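Side-chain contacts in KLLA0C04147p (Kluyveromyces lactis, PDB 5H2A), which probably binds and transfers sterols as a member of the oxysterol-binding protein family, the chain here being its ankyrin-repeat domain: residues N37-Q40 and T46-S49; Q40-P45 and N81-I86; S49-I54 and Q72-K77; H100-Q105 and D109-L114. One frame throughout, in Å; residues are numbered along the deposited sequence.

Contact 1 of 4, residues N37-Q40 and T46-S49; sequences NEFQ and TVRS
Val47 lays its CG1 methyl over the backbone and first side-chain carbons of Phe39. CG1 lies 3.7 Å from Phe39 C and 3.8 Å from Phe39 CB, with ring atom CD2 of Phe39 a little farther off, at 3.9 Å from the same methyl. One branch of the valine therefore does nearly all the touching; its other methyl, CG2, only skims the Gln40 carbonyl, 4.2 Å from Gln40 O. The branch is aimed by chi1 of 174°, which sets CG1 anti to the valine's own backbone N. The methyl meets the phenylalanine ring obliquely, in plain apolar packing.

The backbones come close enough for a short branched residue to bridge them: the CA atoms of Phe39 and Val47 are 5.9 Å apart. The chain turns sharply there, Phe39 being the centre of an inverse gamma turn closed by a weak bond of 3.2 Å from Gln40 N to Glu38 O. No hydrogen bond crosses between the segments. The amide of Gln40 turns back to the preceding helix 28-38, where NE2 donates to Ile35 O, while Val47 N is held by Glu44 OE1. Within residues 46-49, Ser49 OG donates to Thr46 O over 2.7 Å.

Both apolar residues are buried where the end of helix 28-38 meets the start of helix 45-51. Helix 12-25 covers them with Leu15, Leu19 also touches Phe39, and the Phe39 ring reaches along helix 45-51 to Val50 and Phe51.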
loop_
_atom_site.group_PDB
_atom_site.type_symbol
_atom_site.label_atom_id
_atom_site.label_comp_id
_atom_site.label_asym_id
_atom_site.label_seq_id
_atom_site.Cartn_x
_atom_site.Cartn_y
_atom_site.Cartn_z
ATOM N N ASN A 37 -32.113 4.718 -0.643
ATOM C CA ASN A 37 -33.425 4.093 -0.652
ATOM C C ASN A 37 -33.385 2.565 -0.688
ATOM O O ASN A 37 -34.312 1.922 -0.185
ATOM C CB ASN A 37 -34.229 4.634 -1.832
ATOM C CG ASN A 37 -34.730 6.044 -1.573
ATOM O OD1 ASN A 37 -34.115 7.032 -1.989
ATOM N ND2 ASN A 37 -35.813 6.143 -0.816
ATOM N N GLU A 38 -32.343 1.954 -1.256
ATOM C CA GLU A 38 -32.335 0.508 -1.439
ATOM C C GLU A 38 -31.214 -0.219 -0.708
ATOM O O GLU A 38 -31.307 -1.446 -0.549
ATOM C CB GLU A 38 -32.231 0.151 -2.935
ATOM C CG GLU A 38 -33.364 0.675 -3.805
ATOM C CD GLU A 38 -34.667 -0.088 -3.615
ATOM O OE1 GLU A 38 -35.724 0.468 -3.947
ATOM O OE2 GLU A 38 -34.645 -1.236 -3.125
ATOM N N PHE A 39 -30.140 0.464 -0.323
ATOM C CA PHE A 39 -29.020 -0.198 0.351
ATOM C C PHE A 39 -29.174 -0.050 1.863
ATOM O O PHE A 39 -28.394 0.602 2.545
ATOM C CB PHE A 39 -27.684 0.353 -0.160
ATOM C CG PHE A 39 -27.255 -0.272 -1.458
ATOM C CD1 PHE A 39 -27.993 -0.046 -2.616
ATOM C CD2 PHE A 39 -26.156 -1.120 -1.514
ATOM C CE1 PHE A 39 -27.628 -0.652 -3.815
ATOM C CE2 PHE A 39 -25.777 -1.713 -2.703
ATOM C CZ PHE A 39 -26.525 -1.483 -3.867
ATOM N N GLN A 40 -30.272 -0.624 2.355
ATOM C CA GLN A 40 -30.656 -0.452 3.749
ATOM C C GLN A 40 -31.174 -1.792 4.260
ATOM O O GLN A 40 -31.788 -2.548 3.513
ATOM C CB GLN A 40 -31.710 0.660 3.909
ATOM C CG GLN A 40 -31.354 2.024 3.267
ATOM C CD GLN A 40 -30.205 2.766 3.959
ATOM O OE1 GLN A 40 -30.090 2.751 5.180
ATOM N NE2 GLN A 40 -29.339 3.409 3.162
ATOM N N THR A 46 -25.007 -8.479 3.794
ATOM C CA THR A 46 -25.240 -8.667 2.362
ATOM C C THR A 46 -25.253 -7.326 1.641
ATOM O O THR A 46 -24.631 -7.182 0.583
ATOM C CB THR A 46 -26.542 -9.437 2.117
ATOM O OG1 THR A 46 -26.376 -10.791 2.556
ATOM C CG2 THR A 46 -26.901 -9.453 0.625
ATOM N N VAL A 47 -25.899 -6.317 2.234
ATOM C CA VAL A 47 -25.849 -4.965 1.680
ATOM C C VAL A 47 -24.402 -4.495 1.542
ATOM O O VAL A 47 -23.990 -4.020 0.475
ATOM C CB VAL A 47 -26.673 -3.990 2.543
ATOM C CG1 VAL A 47 -26.500 -2.546 2.046
ATOM C CG2 VAL A 47 -28.154 -4.382 2.535
ATOM N N ARG A 48 -23.612 -4.600 2.625
ATOM C CA ARG A 48 -22.217 -4.160 2.569
ATOM C C ARG A 48 -21.458 -4.865 1.454
ATOM O O ARG A 48 -20.596 -4.260 0.803
ATOM C CB ARG A 48 -21.482 -4.425 3.897
ATOM C CG ARG A 48 -22.075 -3.805 5.135
ATOM C CD ARG A 48 -21.001 -3.484 6.214
ATOM N NE ARG A 48 -20.140 -4.613 6.587
ATOM C CZ ARG A 48 -20.462 -5.559 7.471
ATOM N NH1 ARG A 48 -21.646 -5.551 8.074
ATOM N NH2 ARG A 48 -19.593 -6.524 7.747
ATOM N N SER A 49 -21.732 -6.153 1.247
ATOM C CA SER A 49 -20.941 -6.931 0.292
ATOM C C SER A 49 -21.175 -6.468 -1.138
ATOM O O SER A 49 -20.290 -6.626 -1.984
ATOM C CB SER A 49 -21.260 -8.426 0.414
ATOM O OG SER A 49 -22.558 -8.712 -0.087
#

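Contact 2 of 4, residues Q40-P45 and N81-I86; sequences QPFDEP and NSQLFI
Phe42 and Gln83 mark the closest backbone approach, with their CA atoms 8.0 Å apart; neither segment forms a helix or strand around them. Residues 40-45 enter through a cis peptide before Pro41 and then make a type I beta turn, closed by a 3.1 Å bond from Glu44 N to Pro41 O. On the other side an inverse gamma turn centred on Leu84 is closed only weakly, Phe85 N lying 3.0 Å from Gln83 O.

Phe42 is the residue that spans the gap. Its CG is anti to the backbone N (chi1 -166°), which extends the ring toward residues 83 and 84. The rim carbon CE2 of Phe42 meets the Gln83 carbonyl at 3.1 Å from its O atom, which sits near the ring plane, where the polarised C-H bonds of the rim face the oxygen. CE2 also packs against Gln83 CB at 3.6 Å. The glutamine chain runs past the phenylalanine in the opposite direction, its amide plane inclined 44° to the ring. Leu84 CD2 touches CZ of Phe42 at 3.8 Å, the two side chains crossing at about a right angle. A serine in place of Phe42 would probably open a gap beside Leu84 and leave the two loops without their apolar bridge.

Phe42 also meets Phe51 edge-to-face, and Leu84 touches Ile35, Phe51 and Trp74, so this surface contact is continuous with helices 28-38, 45-51 and 64-74. One loop joins helix 28-38 to helix 45-51 and the other follows helix 64-74; their packing together is consistent with the ankyrin-repeat domain this chain represents.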
loop_
_atom_site.group_PDB
_atom_site.type_symbol
_atom_site.label_atom_id
_atom_site.label_comp_id
_atom_site.label_asym_id
_atom_site.label_seq_id
_atom_site.Cartn_x
_atom_site.Cartn_y
_atom_site.Cartn_z
ATOM N N GLN A 40 -30.272 -0.624 2.355
ATOM C CA GLN A 40 -30.656 -0.452 3.749
ATOM C C GLN A 40 -31.174 -1.792 4.260
ATOM O O GLN A 40 -31.788 -2.548 3.513
ATOM C CB GLN A 40 -31.710 0.660 3.909
ATOM C CG GLN A 40 -31.354 2.024 3.267
ATOM C CD GLN A 40 -30.205 2.766 3.959
ATOM O OE1 GLN A 40 -30.090 2.751 5.180
ATOM N NE2 GLN A 40 -29.339 3.409 3.162
ATOM N N PRO A 41 -30.864 -2.140 5.520
ATOM C CA PRO A 41 -29.994 -1.427 6.458
ATOM C C PRO A 41 -28.577 -1.367 5.923
ATOM O O PRO A 41 -28.073 -2.355 5.373
ATOM C CB PRO A 41 -30.058 -2.281 7.735
ATOM C CG PRO A 41 -31.238 -3.190 7.553
ATOM C CD PRO A 41 -31.339 -3.420 6.074
ATOM N N PHE A 42 -27.940 -0.209 6.077
ATOM C CA PHE A 42 -26.677 0.005 5.391
ATOM C C PHE A 42 -25.539 -0.842 5.954
ATOM O O PHE A 42 -24.538 -1.050 5.263
ATOM C CB PHE A 42 -26.298 1.477 5.450
ATOM C CG PHE A 42 -25.197 1.834 4.503
ATOM C CD1 PHE A 42 -25.444 1.898 3.132
ATOM C CD2 PHE A 42 -23.919 2.098 4.971
ATOM C CE1 PHE A 42 -24.433 2.210 2.247
ATOM C CE2 PHE A 42 -22.905 2.426 4.088
ATOM C CZ PHE A 42 -23.167 2.470 2.715
ATOM N N ASP A 43 -25.652 -1.315 7.192
ATOM C CA ASP A 43 -24.618 -2.151 7.784
ATOM C C ASP A 43 -24.966 -3.631 7.713
ATOM O O ASP A 43 -24.202 -4.466 8.218
ATOM C CB ASP A 43 -24.334 -1.711 9.234
ATOM C CG ASP A 43 -25.516 -1.908 10.174
ATOM O OD1 ASP A 43 -26.647 -2.179 9.721
ATOM O OD2 ASP A 43 -25.308 -1.767 11.403
ATOM N N GLU A 44 -26.072 -3.978 7.061
ATOM C CA GLU A 44 -26.421 -5.379 6.873
ATOM C C GLU A 44 -25.359 -6.046 5.991
ATOM O O GLU A 44 -24.955 -5.472 4.963
ATOM C CB GLU A 44 -27.825 -5.473 6.256
ATOM C CG GLU A 44 -28.590 -6.757 6.537
ATOM C CD GLU A 44 -28.242 -7.878 5.567
ATOM O OE1 GLU A 44 -27.646 -7.584 4.501
ATOM O OE2 GLU A 44 -28.570 -9.049 5.870
ATOM N N PRO A 45 -24.841 -7.214 6.376
ATOM C CA PRO A 45 -23.634 -7.727 5.690
ATOM C C PRO A 45 -23.828 -8.016 4.207
ATOM O O PRO A 45 -22.891 -7.810 3.421
ATOM C CB PRO A 45 -23.288 -9.001 6.481
ATOM C CG PRO A 45 -24.510 -9.349 7.244
ATOM C CD PRO A 45 -25.241 -8.060 7.513
ATOM N N ASN A 81 -14.194 8.166 7.164
ATOM C CA ASN A 81 -15.022 7.951 8.339
ATOM C C ASN A 81 -16.515 8.033 8.028
ATOM O O ASN A 81 -17.332 8.023 8.956
ATOM C CB ASN A 81 -14.642 8.953 9.435
ATOM C CG ASN A 81 -13.245 8.700 9.992
ATOM O OD1 ASN A 81 -12.812 7.552 10.098
ATOM N ND2 ASN A 81 -12.531 9.770 10.334
ATOM N N SER A 82 -16.889 8.105 6.753
ATOM C CA SER A 82 -18.286 8.180 6.353
ATOM C C SER A 82 -18.826 6.804 6.008
ATOM O O SER A 82 -18.077 5.871 5.701
ATOM C CB SER A 82 -18.468 9.115 5.154
ATOM O OG SER A 82 -18.268 10.460 5.550
ATOM N N GLN A 83 -20.155 6.681 6.086
ATOM C CA GLN A 83 -20.796 5.457 5.617
ATOM C C GLN A 83 -20.570 5.272 4.125
ATOM O O GLN A 83 -20.325 4.152 3.662
ATOM C CB GLN A 83 -22.295 5.479 5.932
ATOM C CG GLN A 83 -22.634 5.336 7.416
ATOM C CD GLN A 83 -24.133 5.282 7.656
ATOM O OE1 GLN A 83 -24.901 6.000 7.017
ATOM N NE2 GLN A 83 -24.556 4.412 8.565
ATOM N N LEU A 84 -20.636 6.360 3.351
ATOM C CA LEU A 84 -20.359 6.268 1.916
ATOM C C LEU A 84 -18.854 6.382 1.748
ATOM O O LEU A 84 -18.295 7.448 1.477
ATOM C CB LEU A 84 -21.093 7.331 1.118
ATOM C CG LEU A 84 -22.620 7.321 1.252
ATOM C CD1 LEU A 84 -23.250 8.185 0.171
ATOM C CD2 LEU A 84 -23.185 5.927 1.206
ATOM N N PHE A 85 -18.191 5.252 1.937
ATOM C CA PHE A 85 -16.757 5.179 1.714
ATOM C C PHE A 85 -16.475 3.879 0.996
ATOM O O PHE A 85 -16.972 2.825 1.404
ATOM C CB PHE A 85 -15.960 5.224 3.019
ATOM C CG PHE A 85 -14.487 4.991 2.814
ATOM C CD1 PHE A 85 -13.679 5.996 2.292
ATOM C CD2 PHE A 85 -13.922 3.760 3.106
ATOM C CE1 PHE A 85 -12.301 5.780 2.092
ATOM C CE2 PHE A 85 -12.560 3.536 2.903
ATOM C CZ PHE A 85 -11.751 4.545 2.406
ATOM N N ILE A 86 -15.691 3.952 -0.071
ATOM C CA ILE A 86 -15.273 2.762 -0.810
ATOM C C ILE A 86 -13.753 2.700 -0.765
ATOM O O ILE A 86 -13.077 3.714 -0.981
ATOM C CB ILE A 86 -15.770 2.781 -2.263
ATOM C CG1 ILE A 86 -17.284 2.530 -2.306
ATOM C CG2 ILE A 86 -15.054 1.690 -3.098
ATOM C CD1 ILE A 86 -17.866 2.570 -3.689
#

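Contact 3 of 4, residues S49-I54 and Q72-K77; sequences SVFELI and QNWTTK
Trp74 presents its six-membered ring obliquely to Phe51, the two planes inclined at 38° with centroids 5.6 Å apart, which is neither a stack nor an edge-to-face pair. The contact belongs to the all-helical stack of this ankyrin domain, joining helix 45-51 and the start of helix 54-61 to the end of helix 64-74.

Phe51 CZ stands 4.1 Å above one face of the indole but shifted toward its rim. Between the two rings the nearest atoms are Phe51 CE1 and Trp74 CZ3, at 4.0 Å. The phenylalanine, swung out by a chi1 of 178° that puts CG opposite the backbone N, extends across to the tryptophan, although the nearest CA atoms of the two segments, those of Ile54 and Trp74, are a full 10.5 Å apart. Long side chains thus do all the bridging, and no hydrogen bond crosses.

Ile54 approaches the same corner of the indole through CD1, again at a slant. A type I turn from Phe51 to Ile54, closed by the bond from Ile54 N to Phe51 O, brings its side chain beside the phenylalanine. All three residues are buried; the indole also meets the Phe28 ring, and Leu31 and Cys32 of helix 28-38 touch it too, as do Leu84 and Ile86 from a loop. Ile54 CD1 lies 4.0 Å from Trp74 CZ3 and 3.7 Å from Phe51 CE1, so these three carbons form a compact triangle.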
loop_
_atom_site.group_PDB
_atom_site.type_symbol
_atom_site.label_atom_id
_atom_site.label_comp_id
_atom_site.label_asym_id
_atom_site.label_seq_id
_atom_site.Cartn_x
_atom_site.Cartn_y
_atom_site.Cartn_z
ATOM N N SER A 49 -21.732 -6.153 1.247
ATOM C CA SER A 49 -20.941 -6.931 0.292
ATOM C C SER A 49 -21.175 -6.468 -1.138
ATOM O O SER A 49 -20.290 -6.626 -1.984
ATOM C CB SER A 49 -21.260 -8.426 0.414
ATOM O OG SER A 49 -22.558 -8.712 -0.087
ATOM N N VAL A 50 -22.358 -5.931 -1.433
ATOM C CA VAL A 50 -22.596 -5.330 -2.747
ATOM C C VAL A 50 -22.065 -3.905 -2.788
ATOM O O VAL A 50 -21.419 -3.498 -3.760
ATOM C CB VAL A 50 -24.096 -5.375 -3.091
ATOM C CG1 VAL A 50 -24.358 -4.725 -4.465
ATOM C CG2 VAL A 50 -24.613 -6.825 -3.058
ATOM N N PHE A 51 -22.351 -3.112 -1.746
ATOM C CA PHE A 51 -21.906 -1.720 -1.751
ATOM C C PHE A 51 -20.396 -1.617 -1.953
ATOM O O PHE A 51 -19.917 -0.760 -2.713
ATOM C CB PHE A 51 -22.288 -1.011 -0.451
ATOM C CG PHE A 51 -21.796 0.416 -0.403
ATOM C CD1 PHE A 51 -22.536 1.426 -0.996
ATOM C CD2 PHE A 51 -20.583 0.731 0.191
ATOM C CE1 PHE A 51 -22.070 2.738 -1.009
ATOM C CE2 PHE A 51 -20.112 2.051 0.207
ATOM C CZ PHE A 51 -20.859 3.054 -0.393
ATOM N N GLU A 52 -19.623 -2.474 -1.276
ATOM C CA GLU A 52 -18.185 -2.257 -1.352
ATOM C C GLU A 52 -17.587 -2.658 -2.707
ATOM O O GLU A 52 -16.407 -2.387 -2.936
ATOM C CB GLU A 52 -17.481 -2.991 -0.200
ATOM C CG GLU A 52 -17.619 -4.495 -0.200
ATOM C CD GLU A 52 -17.162 -5.123 1.125
ATOM O OE1 GLU A 52 -16.993 -6.364 1.152
ATOM O OE2 GLU A 52 -16.988 -4.377 2.127
ATOM N N LEU A 53 -18.367 -3.237 -3.617
ATOM C CA LEU A 53 -17.912 -3.538 -4.966
ATOM C C LEU A 53 -18.366 -2.517 -6.000
ATOM O O LEU A 53 -18.158 -2.745 -7.193
ATOM C CB LEU A 53 -18.408 -4.932 -5.393
ATOM C CG LEU A 53 -17.907 -6.130 -4.569
ATOM C CD1 LEU A 53 -18.513 -7.444 -5.049
ATOM C CD2 LEU A 53 -16.387 -6.194 -4.611
ATOM N N ILE A 54 -19.004 -1.421 -5.585
ATOM C CA ILE A 54 -19.606 -0.497 -6.550
ATOM C C ILE A 54 -18.566 0.023 -7.529
ATOM O O ILE A 54 -18.849 0.192 -8.725
ATOM C CB ILE A 54 -20.307 0.661 -5.821
ATOM C CG1 ILE A 54 -21.669 0.217 -5.293
ATOM C CG2 ILE A 54 -20.509 1.860 -6.764
ATOM C CD1 ILE A 54 -22.326 1.300 -4.439
ATOM N N GLN A 72 -13.906 10.562 -6.573
ATOM C CA GLN A 72 -13.673 11.835 -5.899
ATOM C C GLN A 72 -14.478 11.943 -4.610
ATOM O O GLN A 72 -13.981 12.465 -3.601
ATOM C CB GLN A 72 -14.003 12.993 -6.842
ATOM C CG GLN A 72 -13.734 14.360 -6.230
ATOM C CD GLN A 72 -12.329 14.475 -5.647
ATOM O OE1 GLN A 72 -11.331 14.323 -6.362
ATOM N NE2 GLN A 72 -12.245 14.740 -4.343
ATOM N N ASN A 73 -15.713 11.448 -4.609
ATOM C CA ASN A 73 -16.610 11.695 -3.480
ATOM C C ASN A 73 -16.616 10.605 -2.415
ATOM O O ASN A 73 -16.946 10.902 -1.255
ATOM C CB ASN A 73 -18.031 11.908 -3.990
ATOM C CG ASN A 73 -18.153 13.190 -4.781
ATOM O OD1 ASN A 73 -17.790 14.258 -4.291
ATOM N ND2 ASN A 73 -18.589 13.086 -6.026
ATOM N N TRP A 74 -16.287 9.364 -2.758
ATOM C CA TRP A 74 -16.385 8.272 -1.799
ATOM C C TRP A 74 -15.074 7.562 -1.462
ATOM O O TRP A 74 -15.102 6.646 -0.642
ATOM C CB TRP A 74 -17.368 7.204 -2.292
ATOM C CG TRP A 74 -18.819 7.633 -2.384
ATOM C CD1 TRP A 74 -19.378 8.791 -1.950
ATOM C CD2 TRP A 74 -19.874 6.866 -2.984
ATOM N NE1 TRP A 74 -20.748 8.798 -2.239
ATOM C CE2 TRP A 74 -21.062 7.621 -2.879
ATOM C CE3 TRP A 74 -19.922 5.605 -3.599
ATOM C CZ2 TRP A 74 -22.291 7.154 -3.360
ATOM C CZ3 TRP A 74 -21.154 5.138 -4.090
ATOM C CH2 TRP A 74 -22.317 5.913 -3.965
ATOM N N THR A 75 -13.934 7.903 -2.073
ATOM C CA THR A 75 -12.735 7.090 -1.845
ATOM C C THR A 75 -11.528 7.851 -1.306
ATOM O O THR A 75 -10.470 7.234 -1.117
ATOM C CB THR A 75 -12.289 6.363 -3.131
ATOM O OG1 THR A 75 -11.609 7.279 -4.006
ATOM C CG2 THR A 75 -13.469 5.753 -3.856
ATOM N N THR A 76 -11.632 9.144 -1.057
ATOM C CA THR A 76 -10.475 9.857 -0.532
ATOM C C THR A 76 -10.460 9.799 0.997
ATOM O O THR A 76 -11.464 9.473 1.639
ATOM C CB THR A 76 -10.470 11.316 -0.990
ATOM O OG1 THR A 76 -11.514 12.019 -0.310
ATOM C CG2 THR A 76 -10.691 11.411 -2.496
ATOM N N LYS A 77 -9.295 10.132 1.578
ATOM C CA LYS A 77 -9.151 10.113 3.035
ATOM C C LYS A 77 -10.235 10.923 3.724
ATOM O O LYS A 77 -10.658 10.576 4.835
ATOM C CB LYS A 77 -7.776 10.655 3.458
ATOM C CG LYS A 77 -6.652 9.667 3.321
ATOM C CD LYS A 77 -6.861 8.531 4.310
ATOM C CE LYS A 77 -5.931 7.359 3.990
ATOM N NZ LYS A 77 -4.932 7.801 2.949
#

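Contact 4 of 4, residues H100-Q105 and D109-L114; sequences HLAAFQ and DVVTVL
Ala102 receives the apolar contacts from three side chains of residues 109-114. Its CB lies 3.8 Å from Val110 CG1, 3.8 Å from Val111 CG2 and 4.3 Å from Leu114 CD1. The two valines use different branches: Val110 offers the methyl anti to its backbone N (chi1 176°), whereas Val111 uses the one set anti to its carbonyl carbon. That second methyl also rests on the opposing backbone, with Val111 CG2 3.7 Å from Ala103 N. Having only a methyl group, Ala102 allows a close approach: its CA is 5.8 Å from that of Val111, and the axes of the two helical segments come within 8.8 Å.

These segments run nearly antiparallel, at 151°, as expected for the helix-turn-helix of an ankyrin repeat, which is predicted here. The sequence agrees, since His100 closes a Thr-Pro-Leu-His motif of the ankyrin type.

Hydrogen bonds stay inside each helix or lead outward, none joining the segments directly. Phe104 N to His100 O and Leu114 N to Val110 O are ordinary helical bonds. Asp109 OD1 accepts a weak bond from Val110 N that is bent to 131° at the hydrogen. The CB of His100 is directed away from residues 109-114, and its ring uses both nitrogens, ND1 bonding to Thr97 OG1 and NE2 to Leu130 O, linking helix 98-104 to the loop that follows helix 108-115.

Outside packing continues the burial: Met145 of helix 139-165 touches Ala103 and Val111, and Ile67 of helix 64-74 meets Val110.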
loop_
_atom_site.group_PDB
_atom_site.type_symbol
_atom_site.label_atom_id
_atom_site.label_comp_id
_atom_site.label_asym_id
_atom_site.label_seq_id
_atom_site.Cartn_x
_atom_site.Cartn_y
_atom_site.Cartn_z
ATOM N N HIS A 100 -7.193 -3.676 -11.491
ATOM C CA HIS A 100 -7.096 -4.913 -12.271
ATOM C C HIS A 100 -8.113 -4.922 -13.410
ATOM O O HIS A 100 -7.797 -5.279 -14.551
ATOM C CB HIS A 100 -7.356 -6.146 -11.396
ATOM C CG HIS A 100 -6.208 -6.570 -10.541
ATOM N ND1 HIS A 100 -6.082 -6.189 -9.227
ATOM C CD2 HIS A 100 -5.168 -7.400 -10.797
ATOM C CE1 HIS A 100 -4.989 -6.728 -8.716
ATOM N NE2 HIS A 100 -4.427 -7.485 -9.644
ATOM N N LEU A 101 -9.373 -4.597 -13.086
ATOM C CA LEU A 101 -10.446 -4.679 -14.079
ATOM C C LEU A 101 -10.304 -3.591 -15.133
ATOM O O LEU A 101 -10.577 -3.827 -16.313
ATOM C CB LEU A 101 -11.818 -4.565 -13.395
ATOM C CG LEU A 101 -12.138 -5.608 -12.313
ATOM C CD1 LEU A 101 -13.596 -5.479 -11.805
ATOM C CD2 LEU A 101 -11.880 -7.005 -12.879
ATOM N N ALA A 102 -9.888 -2.390 -14.723
ATOM C CA ALA A 102 -9.727 -1.298 -15.682
ATOM C C ALA A 102 -8.613 -1.609 -16.673
ATOM O O ALA A 102 -8.757 -1.370 -17.884
ATOM C CB ALA A 102 -9.439 0.019 -14.942
ATOM N N ALA A 103 -7.509 -2.169 -16.176
ATOM C CA ALA A 103 -6.424 -2.628 -17.045
ATOM C C ALA A 103 -6.892 -3.738 -17.983
ATOM O O ALA A 103 -6.618 -3.714 -19.190
ATOM C CB ALA A 103 -5.258 -3.118 -16.183
ATOM N N PHE A 104 -7.578 -4.741 -17.429
ATOM C CA PHE A 104 -8.081 -5.863 -18.225
ATOM C C PHE A 104 -8.972 -5.393 -19.371
ATOM O O PHE A 104 -8.903 -5.928 -20.485
ATOM C CB PHE A 104 -8.856 -6.814 -17.307
ATOM C CG PHE A 104 -9.359 -8.057 -18.000
ATOM C CD1 PHE A 104 -8.475 -9.053 -18.396
ATOM C CD2 PHE A 104 -10.717 -8.239 -18.220
ATOM C CE1 PHE A 104 -8.946 -10.209 -19.020
ATOM C CE2 PHE A 104 -11.192 -9.387 -18.848
ATOM C CZ PHE A 104 -10.304 -10.371 -19.245
ATOM N N GLN A 105 -9.822 -4.403 -19.114
ATOM C CA GLN A 105 -10.779 -3.872 -20.077
ATOM C C GLN A 105 -10.201 -2.791 -20.979
ATOM O O GLN A 105 -10.937 -2.250 -21.813
ATOM C CB GLN A 105 -12.001 -3.297 -19.339
ATOM C CG GLN A 105 -12.815 -4.355 -18.653
ATOM C CD GLN A 105 -13.953 -3.779 -17.816
ATOM O OE1 GLN A 105 -14.119 -4.156 -16.657
ATOM N NE2 GLN A 105 -14.722 -2.862 -18.392
ATOM N N ASP A 109 -8.475 5.741 -19.649
ATOM C CA ASP A 109 -8.804 6.931 -18.870
ATOM C C ASP A 109 -9.073 6.580 -17.413
ATOM O O ASP A 109 -8.688 7.325 -16.507
ATOM C CB ASP A 109 -10.005 7.655 -19.492
ATOM C CG ASP A 109 -11.205 6.721 -19.795
ATOM O OD1 ASP A 109 -11.094 5.455 -19.754
ATOM O OD2 ASP A 109 -12.283 7.282 -20.105
ATOM N N VAL A 110 -9.739 5.446 -17.174
ATOM C CA VAL A 110 -10.009 4.995 -15.808
ATOM C C VAL A 110 -8.713 4.565 -15.123
ATOM O O VAL A 110 -8.498 4.845 -13.937
ATOM C CB VAL A 110 -11.044 3.849 -15.846
ATOM C CG1 VAL A 110 -11.281 3.277 -14.436
ATOM C CG2 VAL A 110 -12.352 4.343 -16.463
ATOM N N VAL A 111 -7.823 3.888 -15.862
ATOM C CA VAL A 111 -6.524 3.518 -15.300
ATOM C C VAL A 111 -5.790 4.758 -14.802
ATOM O O VAL A 111 -5.224 4.771 -13.706
ATOM C CB VAL A 111 -5.693 2.750 -16.342
ATOM C CG1 VAL A 111 -4.256 2.627 -15.872
ATOM C CG2 VAL A 111 -6.304 1.345 -16.586
ATOM N N THR A 112 -5.815 5.829 -15.593
ATOM C CA THR A 112 -5.156 7.070 -15.194
ATOM C C THR A 112 -5.755 7.649 -13.916
ATOM O O THR A 112 -5.019 8.062 -13.012
ATOM C CB THR A 112 -5.242 8.078 -16.340
ATOM O OG1 THR A 112 -4.476 7.587 -17.444
ATOM C CG2 THR A 112 -4.693 9.431 -15.915
ATOM N N VAL A 113 -7.086 7.706 -13.828
ATOM C CA VAL A 113 -7.739 8.208 -12.612
ATOM C C VAL A 113 -7.309 7.396 -11.394
ATOM O O VAL A 113 -6.997 7.941 -10.327
ATOM C CB VAL A 113 -9.267 8.181 -12.785
ATOM C CG1 VAL A 113 -9.978 8.455 -11.444
ATOM C CG2 VAL A 113 -9.707 9.207 -13.837
ATOM N N LEU A 114 -7.318 6.071 -11.522
ATOM C CA LEU A 114 -6.981 5.229 -10.380
ATOM C C LEU A 114 -5.492 5.321 -10.023
ATOM O O LEU A 114 -5.141 5.401 -8.840
ATOM C CB LEU A 114 -7.386 3.787 -10.694
ATOM C CG LEU A 114 -8.901 3.520 -10.773
ATOM C CD1 LEU A 114 -9.150 2.070 -11.220
ATOM C CD2 LEU A 114 -9.538 3.737 -9.424
#

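In the fold
Contacts 1, 2 and 3 form one continuous patch. The centres of contacts 1 and 2 are about 8 Å apart; they share Gln40 and are joined by Arg48 NH1 to Asp43 O at 2.8 Å, a probable hydrogen bond. Contact 3 is centred about 9 Å from contact 2, with Ile86 N 2.8 Å from Trp74 O, and about 13 Å from contact 1, where Phe39 CE2 packs on Val50 CG1 at 3.8 Å. Both 1 and 3 use helix 45-51. Contact 4 follows later in the chain and touches none of them: its centre is about 16 Å from that of contact 3 and about 26 Å from that of contact 1.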